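Local coordinates for protein nickel-dependent hydrogenase large subunit (Allochromatium vinosum, PDB 3MYR) that oxidises molecular hydrogen at a nickel-iron centre, forming the catalytic large subunit of a membrane-bound heterodimeric [NiFe] hydrogenase, at residues G15-E20 with P554-A559; V386-L391 with S510-G515; A523-A528 with H550-C555. All blocks are in the same frame, centred on the assembly; numbering follows the deposited sequence.

Overall arrangement
All three contacts are buried, and each includes a residue at the nickel-iron centre. Interactions 1 and 3 end on the same stretch of chain, sharing P554 and C555: interaction 1 packs the beginning of strand 17-24 on it, interaction 3 the helix 525-531, and L17 of the first touches the ring of Y526 of the third. Interaction 2 ties the short helix 509-514 to the loop before helix 390-399 and reaches the others through S510 and T511, which probably hydrogen-bond to C555 and A559, and through the backbone bond of N513 to Y526. Their chemistry differs: interaction 1 is apolar, interaction 2 hydrogen-bonded through an amide, interaction 3 aromatic; a water bridges each of the last two.

Interaction 1. Residues G15-E20 with P554-A559; sequences GHLRIE and PCIACA. With NFV (Ni-Fe oxidized active center), chain N.
I556 packs against the backbone of G15 and H16 and the side chain of L17, a buried apolar contact joining the start of strand 17-24 to the last helix of the chain, 556-560. No hydrogen bond crosses it. I556 contributes the largest share. Its CG2, anti to the backbone N (chi1 of CG1 -61°), lies 3.4 Å from H16 O, while CG1 turns to L17 and sits 3.7 Å from L17 CB. The two side chains cross at about a right angle, their ends meeting at L17 CD1 and I556 CD1, 4.0 Å apart. L17 extends its other methyl, CD2, loosely to the ring of P554. Branched aliphatic residues suit such a joint because they fill it from several directions. G15 suits its place too: it has no side chain, its CA approaches I556 CA to 4.8 Å, and its positive phi (87°) is one glycine adopts easily.

The same helix start carries the CxxC pair of the hydrogenase. C555 SG binds nickel at 2.2 Å, and C558 SG binds iron at 2.4 Å; C61 and C64 supply further sulfur ligands to these metals. C555 is also the N-cap, its SG accepting C558 N over 3.5 Å in a fairly straight bond (162°), and A557 N is met by the carboxylate of E14. The contact thus works by shape alone, seating the back of the metal-binding turn on the loop that leads into strand 17-24 and on its first residue, while C558 N on C555 SG helps hold the first turn that presents both sulfurs.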
loop_
_atom_site.group_PDB
_atom_site.type_symbol
_atom_site.label_atom_id
_atom_site.label_comp_id
_atom_site.label_asym_id
_atom_site.label_seq_id
_atom_site.Cartn_x
_atom_site.Cartn_y
_atom_site.Cartn_z
ATOM N N GLY B 15 -5.690 -6.048 0.184
ATOM C CA GLY B 15 -6.054 -6.869 1.306
ATOM C C GLY B 15 -7.434 -7.469 1.247
ATOM O O GLY B 15 -8.047 -7.563 0.187
ATOM N N HIS B 16 -7.942 -7.872 2.412
ATOM C CA HIS B 16 -9.008 -8.870 2.465
ATOM C C HIS B 16 -10.264 -8.319 3.103
ATOM O O HIS B 16 -10.341 -8.238 4.327
ATOM C CB HIS B 16 -8.505 -10.112 3.238
ATOM C CG HIS B 16 -7.490 -10.883 2.460
ATOM N ND1 HIS B 16 -6.137 -10.865 2.760
ATOM C CD2 HIS B 16 -7.603 -11.541 1.288
ATOM C CE1 HIS B 16 -5.481 -11.605 1.878
ATOM N NE2 HIS B 16 -6.347 -11.994 0.957
ATOM N N LEU B 17 -11.229 -7.938 2.276
ATOM C CA LEU B 17 -12.405 -7.243 2.734
ATOM C C LEU B 17 -13.646 -7.979 2.252
ATOM O O LEU B 17 -13.767 -8.352 1.096
ATOM C CB LEU B 17 -12.427 -5.796 2.266
ATOM C CG LEU B 17 -13.634 -4.882 2.638
ATOM C CD1 LEU B 17 -13.703 -4.516 4.142
ATOM C CD2 LEU B 17 -13.630 -3.544 1.808
ATOM N N ARG B 18 -14.590 -8.108 3.171
ATOM C CA ARG B 18 -15.893 -8.716 2.896
ATOM C C ARG B 18 -16.948 -7.620 3.251
ATOM O O ARG B 18 -16.811 -6.953 4.306
ATOM C CB ARG B 18 -16.087 -9.979 3.784
ATOM C CG ARG B 18 -17.588 -10.428 3.957
ATOM C CD ARG B 18 -17.599 -11.661 4.836
ATOM N NE ARG B 18 -18.848 -12.423 4.754
ATOM C CZ ARG B 18 -19.022 -13.566 4.096
ATOM N NH1 ARG B 18 -18.005 -14.112 3.423
ATOM N NH2 ARG B 18 -20.214 -14.188 4.158
ATOM N N ILE B 19 -17.910 -7.384 2.354
ATOM C CA ILE B 19 -19.081 -6.547 2.644
ATOM C C ILE B 19 -20.320 -7.422 2.698
ATOM O O ILE B 19 -20.518 -8.272 1.797
ATOM C CB ILE B 19 -19.286 -5.467 1.540
ATOM C CG1 ILE B 19 -18.039 -4.562 1.419
ATOM C CG2 ILE B 19 -20.574 -4.628 1.813
ATOM C CD1 ILE B 19 -17.828 -3.685 2.618
ATOM N N GLU B 20 -21.143 -7.249 3.758
ATOM C CA GLU B 20 -22.482 -7.844 3.782
ATOM C C GLU B 20 -23.480 -6.701 3.822
ATOM O O GLU B 20 -23.209 -5.656 4.437
ATOM C CB GLU B 20 -22.621 -8.789 4.982
ATOM C CG GLU B 20 -21.682 -10.009 4.797
ATOM C CD GLU B 20 -21.925 -11.146 5.817
ATOM O OE1 GLU B 20 -21.191 -12.185 5.792
ATOM O OE2 GLU B 20 -22.842 -10.993 6.638
ATOM N N PRO B 554 -9.650 1.412 0.066
ATOM C CA PRO B 554 -9.415 0.553 1.251
ATOM C C PRO B 554 -8.070 -0.177 1.222
ATOM O O PRO B 554 -7.606 -0.602 0.167
ATOM C CB PRO B 554 -10.532 -0.499 1.181
ATOM C CG PRO B 554 -11.603 0.098 0.249
ATOM C CD PRO B 554 -10.854 1.013 -0.687
ATOM N N CYS B 555 -7.476 -0.360 2.393
ATOM C CA CYS B 555 -6.290 -1.170 2.530
ATOM C C CYS B 555 -6.427 -1.934 3.845
ATOM O O CYS B 555 -6.388 -1.336 4.924
ATOM C CB CYS B 555 -5.046 -0.271 2.530
ATOM S SG CYS B 555 -3.563 -1.344 2.730
ATOM N N ILE B 556 -6.655 -3.248 3.766
ATOM C CA ILE B 556 -7.047 -4.021 4.977
ATOM C C ILE B 556 -5.779 -4.528 5.655
ATOM O O ILE B 556 -5.770 -4.828 6.853
ATOM C CB ILE B 556 -8.015 -5.186 4.643
ATOM C CG1 ILE B 556 -9.356 -4.651 4.000
ATOM C CG2 ILE B 556 -8.343 -5.965 5.885
ATOM C CD1 ILE B 556 -9.927 -3.314 4.523
ATOM N N ALA B 557 -4.691 -4.625 4.902
ATOM C CA ALA B 557 -3.434 -4.967 5.589
ATOM C C ALA B 557 -3.102 -3.763 6.488
ATOM O O ALA B 557 -2.812 -3.935 7.683
ATOM C CB ALA B 557 -2.266 -5.195 4.535
ATOM N N CYS B 558 -3.223 -2.534 5.970
ATOM C CA CYS B 558 -3.083 -1.395 6.885
ATOM C C CYS B 558 -4.096 -1.423 8.025
ATOM O O CYS B 558 -3.755 -1.153 9.181
ATOM C CB CYS B 558 -3.333 -0.099 6.131
ATOM S SG CYS B 558 -1.857 0.573 5.424
ATOM N N ALA B 559 -5.376 -1.670 7.684
ATOM C CA ALA B 559 -6.443 -1.460 8.675
ATOM C C ALA B 559 -6.270 -2.406 9.899
ATOM O O ALA B 559 -6.669 -2.063 11.024
ATOM C CB ALA B 559 -7.851 -1.721 8.020
HETATM FE FE NFV N . -2.144 2.665 4.397
HETATM NI NI NFV N . -1.861 0.116 2.815
HETATM C C1 NFV N . -1.657 3.442 5.677
HETATM O O1 NFV N . -1.303 4.110 6.659
HETATM C C2 NFV N . -2.279 4.334 3.486
HETATM N N2 NFV N . -2.342 5.380 2.935
HETATM C C3 NFV N . -3.950 2.718 4.933
HETATM N N3 NFV N . -5.067 2.730 5.284
HETATM O O4 NFV N . -2.739 1.779 2.722
#

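Interaction 2. Residues V386-L391 with S510-G515; sequences VEVGPL and STWNAG. With NFV (Ni-Fe oxidized active center), chain N.
N513 uses its side-chain amide like a short piece of peptide, pairing with both the N and the O of V388 and so joining helix 509-514 to the extended loop ahead of helix 390-399. This is the tight part of the contact. N513 OD1 accepts V388 N at 2.9 Å, the N-H lying in the carbonyl plane on a lone pair, and N513 ND2 donates a hydrogen bond to V388 O at 3.1 Å, almost straight (169°) although it stands above the plane of that carbonyl. Two bonds fix the rotation of the amide, and asparagine suits the place because one short side chain offers both a donor and an acceptor. The V388 side chain adds to the grip: CG2, between its backbone N and carbonyl carbon (chi1 of CG1 -63°), is 3.6 Å from N513 ND2. E387 touches N513 OD1 with its CG, and its carboxylate forms a salt bridge with R429.

A second close point is V386 CG2, 3.4 Å from W512 CE3. The looser side begins with V388 CG1, 4.1 Å above one face of the W512 ring, toward its rim. There no direct bond links the backbones; a water donates instead to V386 O and W512 O. At the helix start, S510 OG and the S510 backbone N both donate to N3 of an iron-bound cyanide, OG at 2.9 Å.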
loop_
_atom_site.group_PDB
_atom_site.type_symbol
_atom_site.label_atom_id
_atom_site.label_comp_id
_atom_site.label_asym_id
_atom_site.label_seq_id
_atom_site.Cartn_x
_atom_site.Cartn_y
_atom_site.Cartn_z
ATOM N N VAL B 386 -15.668 8.898 12.339
ATOM C CA VAL B 386 -15.193 9.936 11.476
ATOM C C VAL B 386 -14.664 9.313 10.165
ATOM O O VAL B 386 -14.379 8.103 10.101
ATOM C CB VAL B 386 -14.074 10.819 12.183
ATOM C CG1 VAL B 386 -14.553 11.417 13.465
ATOM C CG2 VAL B 386 -12.880 9.971 12.502
ATOM N N GLU B 387 -14.496 10.159 9.155
ATOM C CA GLU B 387 -13.866 9.746 7.906
ATOM C C GLU B 387 -12.477 10.403 7.831
ATOM O O GLU B 387 -12.331 11.595 8.204
ATOM C CB GLU B 387 -14.681 10.178 6.694
ATOM C CG GLU B 387 -13.881 10.014 5.382
ATOM C CD GLU B 387 -14.721 10.132 4.110
ATOM O OE1 GLU B 387 -14.141 10.327 2.996
ATOM O OE2 GLU B 387 -15.971 10.077 4.219
ATOM N N VAL B 388 -11.462 9.651 7.363
ATOM C CA VAL B 388 -10.168 10.271 7.143
ATOM C C VAL B 388 -9.800 10.127 5.664
ATOM O O VAL B 388 -10.405 9.337 4.924
ATOM C CB VAL B 388 -9.032 9.609 8.023
ATOM C CG1 VAL B 388 -9.389 9.842 9.541
ATOM C CG2 VAL B 388 -8.969 8.073 7.749
ATOM N N GLY B 389 -8.780 10.836 5.230
ATOM C CA GLY B 389 -8.280 10.563 3.867
ATOM C C GLY B 389 -8.410 11.839 3.037
ATOM O O GLY B 389 -8.528 12.962 3.588
ATOM N N PRO B 390 -8.342 11.696 1.695
ATOM C CA PRO B 390 -8.330 12.897 0.862
ATOM C C PRO B 390 -9.489 13.837 1.073
ATOM O O PRO B 390 -9.307 15.049 0.962
ATOM C CB PRO B 390 -8.346 12.338 -0.597
ATOM C CG PRO B 390 -7.643 10.973 -0.457
ATOM C CD PRO B 390 -8.146 10.453 0.927
ATOM N N LEU B 391 -10.705 13.315 1.251
ATOM C CA LEU B 391 -11.869 14.208 1.437
ATOM C C LEU B 391 -11.716 15.044 2.741
ATOM O O LEU B 391 -11.977 16.255 2.776
ATOM C CB LEU B 391 -13.183 13.424 1.445
ATOM C CG LEU B 391 -14.503 14.266 1.460
ATOM C CD1 LEU B 391 -14.533 15.442 0.431
ATOM C CD2 LEU B 391 -15.778 13.351 1.274
ATOM N N SER B 510 -7.373 3.240 7.205
ATOM C CA SER B 510 -8.443 2.329 6.827
ATOM C C SER B 510 -9.001 1.653 8.078
ATOM O O SER B 510 -10.115 1.195 8.013
ATOM C CB SER B 510 -7.974 1.289 5.804
ATOM O OG SER B 510 -7.784 1.953 4.576
ATOM N N THR B 511 -8.275 1.651 9.218
ATOM C CA THR B 511 -8.920 1.260 10.506
ATOM C C THR B 511 -10.101 2.165 10.811
ATOM O O THR B 511 -11.203 1.695 11.045
ATOM C CB THR B 511 -7.942 1.214 11.731
ATOM O OG1 THR B 511 -6.704 0.632 11.301
ATOM C CG2 THR B 511 -8.549 0.341 12.854
ATOM N N TRP B 512 -9.881 3.480 10.793
ATOM C CA TRP B 512 -10.989 4.440 10.963
ATOM C C TRP B 512 -12.104 4.172 9.973
ATOM O O TRP B 512 -13.283 4.037 10.375
ATOM C CB TRP B 512 -10.479 5.896 10.688
ATOM C CG TRP B 512 -9.578 6.402 11.776
ATOM C CD1 TRP B 512 -8.225 6.429 11.765
ATOM C CD2 TRP B 512 -9.990 6.981 13.028
ATOM N NE1 TRP B 512 -7.747 7.021 12.922
ATOM C CE2 TRP B 512 -8.812 7.350 13.725
ATOM C CE3 TRP B 512 -11.249 7.227 13.627
ATOM C CZ2 TRP B 512 -8.841 7.964 15.003
ATOM C CZ3 TRP B 512 -11.290 7.823 14.903
ATOM C CH2 TRP B 512 -10.082 8.209 15.582
ATOM N N ASN B 513 -11.778 4.204 8.664
ATOM C CA ASN B 513 -12.880 4.217 7.670
ATOM C C ASN B 513 -13.636 2.897 7.562
ATOM O O ASN B 513 -14.860 2.857 7.393
ATOM C CB ASN B 513 -12.300 4.595 6.283
ATOM C CG ASN B 513 -11.827 6.046 6.230
ATOM O OD1 ASN B 513 -12.314 6.893 6.980
ATOM N ND2 ASN B 513 -10.941 6.346 5.305
ATOM N N ALA B 514 -12.894 1.784 7.583
ATOM C CA ALA B 514 -13.470 0.455 7.294
ATOM C C ALA B 514 -13.909 -0.285 8.579
ATOM O O ALA B 514 -14.423 -1.435 8.534
ATOM C CB ALA B 514 -12.415 -0.362 6.590
ATOM N N GLY B 515 -13.581 0.278 9.730
ATOM C CA GLY B 515 -13.754 -0.438 10.999
ATOM C C GLY B 515 -15.242 -0.612 11.281
ATOM O O GLY B 515 -16.084 0.095 10.707
HETATM FE FE NFV N . -2.144 2.665 4.397
HETATM NI NI NFV N . -1.861 0.116 2.815
HETATM C C1 NFV N . -1.657 3.442 5.677
HETATM O O1 NFV N . -1.303 4.110 6.659
HETATM C C2 NFV N . -2.279 4.334 3.486
HETATM N N2 NFV N . -2.342 5.380 2.935
HETATM C C3 NFV N . -3.950 2.718 4.933
HETATM N N3 NFV N . -5.067 2.730 5.284
HETATM O O4 NFV N . -2.739 1.779 2.722
HETATM O O HOH W 1 -15.404 5.668 10.624
#

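Interaction 3. Residues A523-A528 with H550-C555; sequences AGAYEA and HSFDPC. With NFV (Ni-Fe oxidized active center), chain N.
The backbones of the two segments stay well apart, the nearest CA atoms being those of Y526 and F552 at 7.7 Å, and side chains span the gap between the first turn of helix 525-531 and the chain that leaves helix 543-551. Y526 does most of this. With CG anti to its carbonyl carbon (chi1 -72°), its ring extends past F552, the two side chains running in opposite directions. The rings meet obliquely, centroids 4.9 Å apart and planes at 43°, with Y526 CD1 over one face of F552 near the rim. Y526 CE1 packs closely on F552 CB, 3.2 Å away. F552 CE1 lies 3.8 Å from A525 CB; a small alanine suits a position so close to a large ring.

The far end of Y526 reaches P554. Its CZ is 3.7 Å from P554 CG, and its hydroxyl is close to P554 CB, at 3.0 Å from OH. This buried hydroxyl is satisfied by a water at 2.7 Å from Y526 OH, lying in the plane of the ring at its edge, and that water donates to F552 O at 2.9 Å. Tyrosine therefore suits its place on two counts, with a flat body for apolar packing and a polar end for the bridge. After F552 comes D553, which has a positive phi (55°), departing from helical angles; the chain continues to C555, which binds nickel, with P554 packed on Y526. D553 itself forms a salt bridge with R487.

Helix 509-514 covers a further part of Y526, through S510, N513 and A514, while L17 of strand 17-24 also touches its ring and F552 meets E387 in the loop before helix 390-399.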
loop_
_atom_site.group_PDB
_atom_site.type_symbol
_atom_site.label_atom_id
_atom_site.label_comp_id
_atom_site.label_asym_id
_atom_site.label_seq_id
_atom_site.Cartn_x
_atom_site.Cartn_y
_atom_site.Cartn_z
ATOM N N ALA B 523 -22.156 3.043 13.128
ATOM C CA ALA B 523 -21.473 2.441 11.982
ATOM C C ALA B 523 -20.181 3.195 11.663
ATOM O O ALA B 523 -20.097 4.418 11.922
ATOM C CB ALA B 523 -22.438 2.447 10.713
ATOM N N GLY B 524 -19.218 2.509 11.022
ATOM C CA GLY B 524 -18.060 3.182 10.477
ATOM C C GLY B 524 -18.302 3.814 9.097
ATOM O O GLY B 524 -19.360 3.607 8.494
ATOM N N ALA B 525 -17.292 4.544 8.573
ATOM C CA ALA B 525 -17.449 5.301 7.306
ATOM C C ALA B 525 -17.961 4.437 6.127
ATOM O O ALA B 525 -18.924 4.820 5.469
ATOM C CB ALA B 525 -16.221 6.039 6.943
ATOM N N TYR B 526 -17.371 3.262 5.906
ATOM C CA TYR B 526 -17.788 2.460 4.716
ATOM C C TYR B 526 -19.248 2.096 4.907
ATOM O O TYR B 526 -20.046 2.139 4.000
ATOM C CB TYR B 526 -17.026 1.133 4.638
ATOM C CG TYR B 526 -15.557 1.204 4.244
ATOM C CD1 TYR B 526 -14.862 2.425 4.191
ATOM C CD2 TYR B 526 -14.862 0.046 3.954
ATOM C CE1 TYR B 526 -13.507 2.478 3.818
ATOM C CE2 TYR B 526 -13.496 0.091 3.570
ATOM C CZ TYR B 526 -12.818 1.296 3.560
ATOM O OH TYR B 526 -11.447 1.310 3.340
ATOM N N GLU B 527 -19.570 1.642 6.107
ATOM C CA GLU B 527 -20.901 1.156 6.399
ATOM C C GLU B 527 -21.939 2.296 6.282
ATOM O O GLU B 527 -23.007 2.132 5.664
ATOM C CB GLU B 527 -20.913 0.472 7.801
ATOM C CG GLU B 527 -19.994 -0.792 7.935
ATOM C CD GLU B 527 -19.867 -1.234 9.418
ATOM O OE1 GLU B 527 -19.681 -2.442 9.710
ATOM O OE2 GLU B 527 -20.000 -0.363 10.316
ATOM N N ALA B 528 -21.612 3.463 6.820
ATOM C CA ALA B 528 -22.567 4.569 6.777
ATOM C C ALA B 528 -22.647 5.060 5.324
ATOM O O ALA B 528 -23.720 5.497 4.879
ATOM C CB ALA B 528 -22.142 5.725 7.708
ATOM N N HIS B 550 -14.548 1.504 -3.239
ATOM C CA HIS B 550 -13.243 1.809 -3.857
ATOM C C HIS B 550 -12.924 3.296 -3.695
ATOM O O HIS B 550 -11.758 3.680 -3.602
ATOM C CB HIS B 550 -13.234 1.458 -5.341
ATOM C CG HIS B 550 -13.196 -0.012 -5.617
ATOM N ND1 HIS B 550 -13.855 -0.587 -6.689
ATOM C CD2 HIS B 550 -12.524 -1.020 -5.004
ATOM C CE1 HIS B 550 -13.590 -1.884 -6.715
ATOM N NE2 HIS B 550 -12.790 -2.172 -5.703
ATOM N N SER B 551 -13.948 4.150 -3.605
ATOM C CA SER B 551 -13.649 5.580 -3.457
ATOM C C SER B 551 -12.905 5.880 -2.155
ATOM O O SER B 551 -12.290 6.925 -2.067
ATOM C CB SER B 551 -14.914 6.466 -3.538
ATOM O OG SER B 551 -15.767 6.309 -2.385
ATOM N N PHE B 552 -13.041 5.035 -1.131
ATOM C CA PHE B 552 -12.233 5.183 0.113
ATOM C C PHE B 552 -10.807 4.643 -0.005
ATOM O O PHE B 552 -10.018 4.793 0.935
ATOM C CB PHE B 552 -12.917 4.461 1.328
ATOM C CG PHE B 552 -14.147 5.145 1.834
ATOM C CD1 PHE B 552 -14.052 6.090 2.844
ATOM C CD2 PHE B 552 -15.425 4.758 1.384
ATOM C CE1 PHE B 552 -15.175 6.712 3.389
ATOM C CE2 PHE B 552 -16.578 5.385 1.908
ATOM C CZ PHE B 552 -16.469 6.344 2.905
ATOM N N ASP B 553 -10.494 3.981 -1.129
ATOM C CA ASP B 553 -9.169 3.400 -1.364
ATOM C C ASP B 553 -8.827 2.444 -0.180
ATOM O O ASP B 553 -7.837 2.641 0.514
ATOM C CB ASP B 553 -8.154 4.582 -1.458
ATOM C CG ASP B 553 -6.753 4.177 -1.982
ATOM O OD1 ASP B 553 -5.879 5.096 -2.014
ATOM O OD2 ASP B 553 -6.472 2.976 -2.256
ATOM N N PRO B 554 -9.650 1.412 0.066
ATOM C CA PRO B 554 -9.415 0.553 1.251
ATOM C C PRO B 554 -8.070 -0.177 1.222
ATOM O O PRO B 554 -7.606 -0.602 0.167
ATOM C CB PRO B 554 -10.532 -0.499 1.181
ATOM C CG PRO B 554 -11.603 0.098 0.249
ATOM C CD PRO B 554 -10.854 1.013 -0.687
ATOM N N CYS B 555 -7.476 -0.360 2.393
ATOM C CA CYS B 555 -6.290 -1.170 2.530
ATOM C C CYS B 555 -6.427 -1.934 3.845
ATOM O O CYS B 555 -6.388 -1.336 4.924
ATOM C CB CYS B 555 -5.046 -0.271 2.530
ATOM S SG CYS B 555 -3.563 -1.344 2.730
HETATM FE FE NFV N . -2.144 2.665 4.397
HETATM NI NI NFV N . -1.861 0.116 2.815
HETATM C C1 NFV N . -1.657 3.442 5.677
HETATM O O1 NFV N . -1.303 4.110 6.659
HETATM C C2 NFV N . -2.279 4.334 3.486
HETATM N N2 NFV N . -2.342 5.380 2.935
HETATM C C3 NFV N . -3.950 2.718 4.933
HETATM N N3 NFV N . -5.067 2.730 5.284
HETATM O O4 NFV N . -2.739 1.779 2.722
HETATM O O HOH W 2 -9.838 3.488 3.515
#